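Long-range contact in structural polyprotein, VP2 (Israeli acute paralysis virus, PDB 5CDD), which probably serves as a structural building block of the viral capsid, this chain being the VP2 portion of the polyprotein: residues Leu32-Tyr45 with Thr104-Val116. Numbering follows the deposited sequence.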
# COMPACT_ATOMS: atom_id res chain seq x y z
N LEU C 32 9.38 -29.83 60.82
CA LEU C 32 9.43 -30.24 59.43
C LEU C 32 10.68 -31.04 59.12
O LEU C 32 11.79 -30.65 59.50
CB LEU C 32 9.37 -29.02 58.52
CG LEU C 32 8.05 -28.23 58.53
CD1 LEU C 32 8.21 -26.97 57.72
CD2 LEU C 32 6.94 -29.10 57.97
N SER C 33 10.50 -32.17 58.43
CA SER C 33 11.62 -33.03 58.05
C SER C 33 12.30 -32.45 56.82
O SER C 33 11.64 -32.01 55.88
CB SER C 33 11.12 -34.44 57.74
OG SER C 33 10.47 -35.01 58.86
N ARG C 34 13.63 -32.45 56.83
CA ARG C 34 14.40 -31.92 55.72
C ARG C 34 14.04 -32.61 54.40
O ARG C 34 14.05 -31.97 53.35
CB ARG C 34 15.89 -32.06 56.01
CG ARG C 34 16.79 -31.28 55.08
CD ARG C 34 18.25 -31.40 55.47
NE ARG C 34 19.12 -30.63 54.59
CZ ARG C 34 20.45 -30.58 54.70
NH1 ARG C 34 21.06 -31.25 55.66
NH2 ARG C 34 21.16 -29.85 53.84
N TYR C 35 13.72 -33.90 54.47
CA TYR C 35 13.37 -34.68 53.29
C TYR C 35 12.16 -35.58 53.53
O TYR C 35 11.66 -35.68 54.65
CB TYR C 35 14.55 -35.56 52.87
CG TYR C 35 15.79 -34.81 52.44
CD1 TYR C 35 15.91 -34.29 51.16
CD2 TYR C 35 16.85 -34.63 53.33
CE1 TYR C 35 17.06 -33.61 50.76
CE2 TYR C 35 18.01 -33.94 52.94
CZ TYR C 35 18.10 -33.44 51.66
OH TYR C 35 19.24 -32.76 51.28
N VAL C 36 11.70 -36.22 52.46
CA VAL C 36 10.58 -37.16 52.51
C VAL C 36 10.85 -38.22 51.44
O VAL C 36 10.43 -38.09 50.30
CB VAL C 36 9.23 -36.47 52.20
CG1 VAL C 36 8.11 -37.51 52.18
CG2 VAL C 36 8.93 -35.42 53.24
N LEU C 37 11.58 -39.26 51.84
CA LEU C 37 11.95 -40.34 50.93
C LEU C 37 10.84 -41.33 50.60
O LEU C 37 10.88 -41.99 49.57
CB LEU C 37 13.17 -41.08 51.48
CG LEU C 37 14.53 -40.40 51.31
CD1 LEU C 37 14.48 -38.95 51.76
CD2 LEU C 37 15.57 -41.17 52.11
N ASP C 38 9.85 -41.43 51.48
CA ASP C 38 8.73 -42.34 51.24
C ASP C 38 7.47 -41.82 51.91
O ASP C 38 7.53 -40.95 52.78
CB ASP C 38 9.07 -43.75 51.74
CG ASP C 38 9.47 -43.77 53.20
OD1 ASP C 38 8.60 -43.54 54.06
OD2 ASP C 38 10.67 -44.01 53.48
N GLN C 39 6.32 -42.35 51.50
CA GLN C 39 5.04 -41.91 52.05
C GLN C 39 4.83 -42.33 53.50
O GLN C 39 3.98 -41.76 54.19
CB GLN C 39 3.90 -42.44 51.18
CG GLN C 39 4.11 -42.20 49.70
CD GLN C 39 2.92 -42.61 48.87
OE1 GLN C 39 3.04 -42.84 47.66
NE2 GLN C 39 1.76 -42.70 49.50
N GLN C 40 5.59 -43.31 53.96
CA GLN C 40 5.47 -43.76 55.34
C GLN C 40 6.07 -42.71 56.26
O GLN C 40 5.84 -42.71 57.47
CB GLN C 40 6.19 -45.10 55.53
CG GLN C 40 5.65 -46.21 54.66
CD GLN C 40 6.39 -47.52 54.86
OE1 GLN C 40 7.61 -47.58 54.70
NE2 GLN C 40 5.66 -48.57 55.21
N ASN C 41 6.86 -41.81 55.68
CA ASN C 41 7.50 -40.74 56.43
C ASN C 41 7.02 -39.38 55.97
O ASN C 41 7.82 -38.48 55.70
CB ASN C 41 9.01 -40.84 56.29
CG ASN C 41 9.59 -42.03 57.01
OD1 ASN C 41 9.54 -42.10 58.24
ND2 ASN C 41 10.13 -42.98 56.26
N SER C 42 5.70 -39.23 55.88
CA SER C 42 5.10 -37.97 55.46
C SER C 42 5.48 -36.87 56.45
O SER C 42 6.09 -37.14 57.48
CB SER C 42 3.58 -38.10 55.41
OG SER C 42 3.20 -39.16 54.55
N GLN C 43 5.10 -35.65 56.12
CA GLN C 43 5.38 -34.50 56.97
C GLN C 43 4.38 -34.48 58.12
O GLN C 43 3.18 -34.66 57.91
CB GLN C 43 5.26 -33.22 56.14
CG GLN C 43 6.20 -32.10 56.53
CD GLN C 43 7.66 -32.46 56.34
OE1 GLN C 43 8.24 -33.20 57.13
NE2 GLN C 43 8.27 -31.95 55.27
N LYS C 44 4.87 -34.28 59.34
CA LYS C 44 4.00 -34.24 60.51
C LYS C 44 3.56 -32.81 60.82
O LYS C 44 4.36 -31.88 60.74
CB LYS C 44 4.73 -34.82 61.73
CG LYS C 44 5.07 -36.31 61.63
CD LYS C 44 3.82 -37.18 61.63
CE LYS C 44 4.17 -38.65 61.46
NZ LYS C 44 4.83 -38.93 60.15
N TYR C 45 2.29 -32.65 61.17
CA TYR C 45 1.75 -31.34 61.50
C TYR C 45 1.15 -31.30 62.90
O TYR C 45 0.74 -32.33 63.44
CB TYR C 45 0.67 -30.94 60.49
CG TYR C 45 -0.37 -32.01 60.27
CD1 TYR C 45 -0.16 -33.03 59.34
CD2 TYR C 45 -1.55 -32.02 61.00
CE1 TYR C 45 -1.11 -34.04 59.16
CE2 TYR C 45 -2.51 -33.01 60.82
CZ TYR C 45 -2.28 -34.02 59.90
OH TYR C 45 -3.22 -35.01 59.71
N THR C 104 -0.69 -37.89 44.95
CA THR C 104 0.04 -37.88 46.21
C THR C 104 1.34 -37.07 46.21
O THR C 104 1.59 -36.30 47.13
CB THR C 104 0.39 -39.32 46.66
OG1 THR C 104 -0.82 -40.08 46.79
CG2 THR C 104 1.12 -39.30 47.99
N ALA C 105 2.15 -37.25 45.17
CA ALA C 105 3.42 -36.54 45.07
C ALA C 105 3.26 -35.03 45.08
O ALA C 105 4.20 -34.30 45.42
CB ALA C 105 4.15 -36.98 43.81
N ARG C 106 2.07 -34.56 44.73
CA ARG C 106 1.77 -33.13 44.67
C ARG C 106 1.20 -32.57 45.97
O ARG C 106 0.77 -31.41 46.01
CB ARG C 106 0.81 -32.86 43.51
CG ARG C 106 1.37 -33.25 42.15
CD ARG C 106 0.30 -33.21 41.07
NE ARG C 106 0.82 -33.61 39.77
CZ ARG C 106 1.59 -32.84 39.00
NH1 ARG C 106 1.93 -31.63 39.40
NH2 ARG C 106 2.02 -33.29 37.83
N SER C 107 1.19 -33.38 47.02
CA SER C 107 0.67 -32.96 48.32
C SER C 107 1.76 -32.24 49.12
O SER C 107 2.95 -32.52 48.95
CB SER C 107 0.18 -34.17 49.11
OG SER C 107 -0.26 -33.78 50.40
N VAL C 108 1.34 -31.32 49.98
CA VAL C 108 2.28 -30.56 50.80
C VAL C 108 2.98 -31.45 51.82
O VAL C 108 4.09 -31.15 52.26
CB VAL C 108 1.56 -29.41 51.54
CG1 VAL C 108 0.48 -29.96 52.45
CG2 VAL C 108 2.56 -28.59 52.33
N LEU C 109 2.33 -32.55 52.19
CA LEU C 109 2.88 -33.48 53.17
C LEU C 109 3.87 -34.46 52.55
O LEU C 109 4.55 -35.20 53.26
CB LEU C 109 1.75 -34.25 53.85
CG LEU C 109 0.68 -33.40 54.55
CD1 LEU C 109 -0.44 -34.30 55.05
CD2 LEU C 109 1.30 -32.63 55.70
N GLN C 110 3.96 -34.46 51.23
CA GLN C 110 4.85 -35.37 50.52
C GLN C 110 6.06 -34.66 49.92
O GLN C 110 6.64 -35.15 48.95
CB GLN C 110 4.09 -36.08 49.40
CG GLN C 110 2.91 -36.91 49.88
CD GLN C 110 3.33 -38.03 50.80
OE1 GLN C 110 4.14 -38.88 50.43
NE2 GLN C 110 2.79 -38.04 52.01
N THR C 111 6.43 -33.52 50.48
CA THR C 111 7.57 -32.77 49.96
C THR C 111 8.56 -32.36 51.05
O THR C 111 8.28 -32.50 52.24
CB THR C 111 7.11 -31.51 49.19
OG1 THR C 111 8.24 -30.83 48.64
CG2 THR C 111 6.36 -30.56 50.12
N SER C 112 9.72 -31.86 50.63
CA SER C 112 10.77 -31.44 51.54
C SER C 112 10.33 -30.27 52.42
O SER C 112 9.26 -29.70 52.22
CB SER C 112 12.01 -31.03 50.76
OG SER C 112 11.73 -29.94 49.90
N ARG C 113 11.17 -29.93 53.39
CA ARG C 113 10.89 -28.82 54.29
C ARG C 113 10.93 -27.55 53.46
O ARG C 113 10.20 -26.59 53.73
CB ARG C 113 11.93 -28.76 55.40
CG ARG C 113 11.79 -27.58 56.34
CD ARG C 113 12.86 -27.63 57.41
NE ARG C 113 14.20 -27.67 56.83
CZ ARG C 113 15.30 -28.00 57.50
NH1 ARG C 113 15.22 -28.32 58.78
NH2 ARG C 113 16.47 -28.01 56.88
N ALA C 114 11.80 -27.54 52.46
CA ALA C 114 11.95 -26.39 51.57
C ALA C 114 10.67 -26.25 50.75
O ALA C 114 10.23 -25.13 50.46
CB ALA C 114 13.15 -26.59 50.66
N GLY C 115 10.09 -27.38 50.37
CA GLY C 115 8.87 -27.35 49.59
C GLY C 115 7.68 -26.88 50.42
O GLY C 115 6.97 -25.96 50.02
N VAL C 116 7.48 -27.51 51.57
CA VAL C 116 6.38 -27.16 52.46
C VAL C 116 6.41 -25.67 52.80
O VAL C 116 5.37 -25.01 52.81
CB VAL C 116 6.47 -27.95 53.78
CG1 VAL C 116 5.36 -27.52 54.72
CG2 VAL C 116 6.37 -29.44 53.50
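Gln43 and Leu109 meet where two loops of the picornavirus-type jelly-roll capsid protein close on each other: 32-45, which leads into strand 47-51, and the loop 104-116, which follows strand 90-97 and ends in the short helix 113-116. Two hydrogen bonds cross the contact. Gln43 N gives to Leu109 O at 2.9 Å, in the carbonyl plane and on a lone pair. Beside it, Gln110 NE2 donates to Ser42 OG at 2.8 Å, the hydroxyl lying close to the amide plane; the N-H...O angle of 144° shows a moderately bent bond. Ser42 OG in turn donates a hydrogen bond to Gln39 O, so one hydroxyl links the Gln110 amide to the backbone of 32-45 at Gln39. The bend at chi2 (-62°) carries the Gln110 amide to the opposing loop although its CB points away.

Within 32-45, the bent Gln43 side chain reaches back to Ser33, whose N donates to Gln43 OE1 from above the carbonyl plane. Gln43 NE2 makes a weak bond to Ser33 O, and the amide lies beside the helix, with Gln43 NE2 3.6 Å from Val116 CG2.

Two apolar pairs add to the contact. Leu32 CD2 meets Val116 CG1 at 3.9 Å, and Leu109 CD2 touches Tyr45 CD1 at the same separation; Leu32, Tyr45 and Leu109 also pack on Phe160 of strand 155-161, seating the paired loops against the sheet.

Arg113 crosses Leu32 at a slant, Arg113 CG lying 3.6 Å from Leu32 CB. Its chain then bends at chi3 (57°), and Arg113 NH2 also makes a weak hydrogen bond to Lys66 O of a neighbouring chain. The two arginines meet largely through carbon atoms of Arg34: over one face of the Arg113 guanidinium sits Arg34 CB, while Arg34 CG lies 3.7 Å from Arg113 NH2.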